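Local coordinates for protein transcriptional regulator (Corynebacterium diphtheriae, PDB 3LMM) that is a putative multidomain transcriptional regulator of unestablished function, probably acting on nucleic acid through its Schlafen AlbA_2-like and helix-turn-helix-like regions, at residues 43-48 against 62-67. Sequence-based numbering, arbitrary orientation.
Sequences KEEAGR and PEAADK
Ala46 and Ala64 bring a loop and a helix together in the Schlafen AlbA_2 region, at the strand-to-helix passage of a beta-alpha-beta crossover that runs from edge strand 41-43 through helix 62-77 to the parallel strand 82-86. Their CA atoms lie 4.9 Å apart, an example of how small side chains can allow a loop to lie close to the N-terminal turns of a helix.

Van der Waals packing carries much of the contact. The methyl of Ala64 meets the aliphatic part of Glu45, CB to CG 3.6 Å, and also lies 3.8 Å from Ala46 O. Further along the helix the methyl of Ala46 touches the stem of Lys67, CB to CG 4.2 Å, while the amine runs off away from the loop.

Several polar ends find partners away from the helix segment. With CG anti to the backbone N (chi1 -180°) and the chain extended, Glu45 passes its methylene by Ala64 and carries OE2 on to Thr98 OG1 and to a salt bridge with Arg48 NE at 3.6 Å. Lys43 NZ forms a salt bridge with Glu71 OE2, one turn beyond Lys67 on helix 62-77.

Glu63, likewise extended, reaches over to Gly47, whose positive phi of 80° by itself favours glycine; there the carboxylate OE2 approaches Gly47 CA to 3.3 Å.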
ATOM      1  N   LYS A  43       7.178 -19.162 -17.563  1.00 19.96           N
ATOM      2  CA  LYS A  43       7.749 -19.301 -16.233  1.00 20.54           C
ATOM      3  C   LYS A  43       7.399 -20.642 -15.631  1.00 24.29           C
ATOM      4  O   LYS A  43       6.307 -21.181 -15.834  1.00 28.95           O
ATOM      5  CB  LYS A  43       7.266 -18.208 -15.288  1.00 14.67           C
ATOM      6  CG  LYS A  43       7.701 -16.821 -15.691  1.00 21.07           C
ATOM      7  CD  LYS A  43       8.663 -16.219 -14.696  1.00 21.92           C
ATOM      8  CE  LYS A  43      10.096 -16.575 -15.005  1.00 29.45           C
ATOM      9  NZ  LYS A  43      10.984 -15.907 -14.016  1.00 30.84           N
ATOM     10  N   GLU A  44       8.353 -21.151 -14.869  1.00 21.22           N
ATOM     11  CA  GLU A  44       8.265 -22.428 -14.204  1.00 17.05           C
ATOM     12  C   GLU A  44       8.142 -22.232 -12.697  1.00 19.54           C
ATOM     13  O   GLU A  44       9.002 -21.597 -12.093  1.00 25.07           O
ATOM     14  CB  GLU A  44       9.532 -23.188 -14.520  1.00 20.23           C
ATOM     15  CG  GLU A  44       9.674 -24.450 -13.771  1.00 37.94           C
ATOM     16  CD  GLU A  44      10.965 -25.138 -14.095  1.00 45.29           C
ATOM     17  OE1 GLU A  44      11.228 -26.187 -13.467  1.00 59.76           O
ATOM     18  OE2 GLU A  44      11.714 -24.629 -14.966  1.00 35.08           O
ATOM     19  N   GLU A  45       7.086 -22.770 -12.091  1.00 19.25           N
ATOM     20  CA  GLU A  45       6.892 -22.625 -10.649  1.00 18.39           C
ATOM     21  C   GLU A  45       8.198 -22.973  -9.964  1.00 28.42           C
ATOM     22  O   GLU A  45       8.639 -24.125  -9.993  1.00 35.24           O
ATOM     23  CB  GLU A  45       5.782 -23.553 -10.154  1.00 17.29           C
ATOM     24  CG  GLU A  45       5.508 -23.463  -8.661  1.00 11.81           C
ATOM     25  CD  GLU A  45       4.334 -24.329  -8.234  1.00 28.27           C
ATOM     26  OE1 GLU A  45       4.125 -24.498  -7.015  1.00 36.39           O
ATOM     27  OE2 GLU A  45       3.607 -24.847  -9.109  1.00 32.35           O
ATOM     28  N   ALA A  46       8.820 -21.971  -9.356  1.00 25.92           N
ATOM     29  CA  ALA A  46      10.100 -22.173  -8.690  1.00 30.72           C
ATOM     30  C   ALA A  46       9.991 -23.054  -7.462  1.00 29.55           C
ATOM     31  O   ALA A  46       8.900 -23.245  -6.926  1.00 31.76           O
ATOM     32  CB  ALA A  46      10.702 -20.828  -8.303  1.00 28.83           C
ATOM     33  N   GLY A  47      11.135 -23.590  -7.038  1.00 27.44           N
ATOM     34  CA  GLY A  47      11.196 -24.421  -5.851  1.00 26.29           C
ATOM     35  C   GLY A  47      10.749 -25.845  -6.055  1.00 28.88           C
ATOM     36  O   GLY A  47      10.376 -26.536  -5.109  1.00 25.72           O
ATOM     37  N   ARG A  48      10.781 -26.304  -7.292  1.00 31.79           N
ATOM     38  CA  ARG A  48      10.343 -27.659  -7.545  1.00 31.39           C
ATOM     39  C   ARG A  48      11.404 -28.443  -8.296  1.00 40.89           C
ATOM     40  O   ARG A  48      11.333 -29.668  -8.402  1.00 28.66           O
ATOM     41  CB  ARG A  48       9.040 -27.630  -8.324  1.00 24.35           C
ATOM     42  CG  ARG A  48       8.002 -28.545  -7.747  1.00 16.03           C
ATOM     43  CD  ARG A  48       6.694 -27.825  -7.561  1.00 12.57           C
ATOM     44  NE  ARG A  48       6.041 -27.428  -8.808  1.00 18.63           N
ATOM     45  CZ  ARG A  48       5.456 -28.265  -9.660  1.00 19.88           C
ATOM     46  NH1 ARG A  48       5.444 -29.566  -9.420  1.00 11.19           N
ATOM     47  NH2 ARG A  48       4.847 -27.790 -10.735  1.00 27.32           N
ATOM     48  N   PRO A  62       4.645 -20.266  -1.032  1.00 29.20           N
ATOM     49  CA  PRO A  62       5.201 -18.920  -0.861  1.00 30.32           C
ATOM     50  C   PRO A  62       6.472 -18.604  -1.640  1.00 24.44           C
ATOM     51  O   PRO A  62       6.612 -17.505  -2.162  1.00 25.10           O
ATOM     52  CB  PRO A  62       5.393 -18.817   0.650  1.00 27.42           C
ATOM     53  CG  PRO A  62       5.642 -20.221   1.043  1.00 37.29           C
ATOM     54  CD  PRO A  62       4.587 -20.963   0.262  1.00 27.34           C
ATOM     55  N   GLU A  63       7.404 -19.542  -1.721  1.00 25.88           N
ATOM     56  CA  GLU A  63       8.628 -19.277  -2.463  1.00 26.71           C
ATOM     57  C   GLU A  63       8.280 -18.975  -3.916  1.00 25.83           C
ATOM     58  O   GLU A  63       8.804 -18.035  -4.502  1.00 30.05           O
ATOM     59  CB  GLU A  63       9.572 -20.479  -2.410  1.00 36.04           C
ATOM     60  CG  GLU A  63      10.933 -20.247  -3.074  1.00 39.58           C
ATOM     61  CD  GLU A  63      11.710 -21.540  -3.295  1.00 52.04           C
ATOM     62  OE1 GLU A  63      12.909 -21.469  -3.664  1.00 51.25           O
ATOM     63  OE2 GLU A  63      11.115 -22.628  -3.108  1.00 56.82           O
ATOM     64  N   ALA A  64       7.394 -19.773  -4.499  1.00 24.27           N
ATOM     65  CA  ALA A  64       7.002 -19.557  -5.887  1.00 22.81           C
ATOM     66  C   ALA A  64       6.260 -18.226  -6.024  1.00 25.10           C
ATOM     67  O   ALA A  64       6.454 -17.493  -7.001  1.00 22.24           O
ATOM     68  CB  ALA A  64       6.126 -20.697  -6.368  1.00 16.81           C
ATOM     69  N   ALA A  65       5.405 -17.924  -5.048  1.00 18.76           N
ATOM     70  CA  ALA A  65       4.646 -16.688  -5.069  1.00 12.18           C
ATOM     71  C   ALA A  65       5.597 -15.503  -5.160  1.00 19.89           C
ATOM     72  O   ALA A  65       5.361 -14.579  -5.929  1.00 28.66           O
ATOM     73  CB  ALA A  65       3.794 -16.589  -3.833  1.00  1.00           C
ATOM     74  N   ASP A  66       6.674 -15.532  -4.382  1.00 27.60           N
ATOM     75  CA  ASP A  66       7.651 -14.451  -4.408  1.00 27.40           C
ATOM     76  C   ASP A  66       8.152 -14.232  -5.835  1.00 28.64           C
ATOM     77  O   ASP A  66       7.910 -13.182  -6.424  1.00 26.97           O
ATOM     78  CB  ASP A  66       8.836 -14.770  -3.486  1.00 30.21           C
ATOM     79  CG  ASP A  66       8.643 -14.257  -2.063  1.00 38.65           C
ATOM     80  OD1 ASP A  66       9.481 -14.600  -1.191  1.00 49.32           O
ATOM     81  OD2 ASP A  66       7.669 -13.508  -1.803  1.00 41.54           O
ATOM     82  N   LYS A  67       8.837 -15.226  -6.394  1.00 27.77           N
ATOM     83  CA  LYS A  67       9.373 -15.119  -7.754  1.00 32.80           C
ATOM     84  C   LYS A  67       8.340 -14.638  -8.794  1.00 32.13           C
ATOM     85  O   LYS A  67       8.631 -13.759  -9.617  1.00 25.21           O
ATOM     86  CB  LYS A  67       9.964 -16.470  -8.192  1.00 36.06           C
ATOM     87  CG  LYS A  67      11.431 -16.689  -7.810  1.00 36.33           C
ATOM     88  CD  LYS A  67      11.631 -16.730  -6.302  1.00 48.27           C
ATOM     89  CE  LYS A  67      13.119 -16.827  -5.905  1.00 59.03           C
ATOM     90  NZ  LYS A  67      13.921 -15.579  -6.161  1.00 53.34           N
TER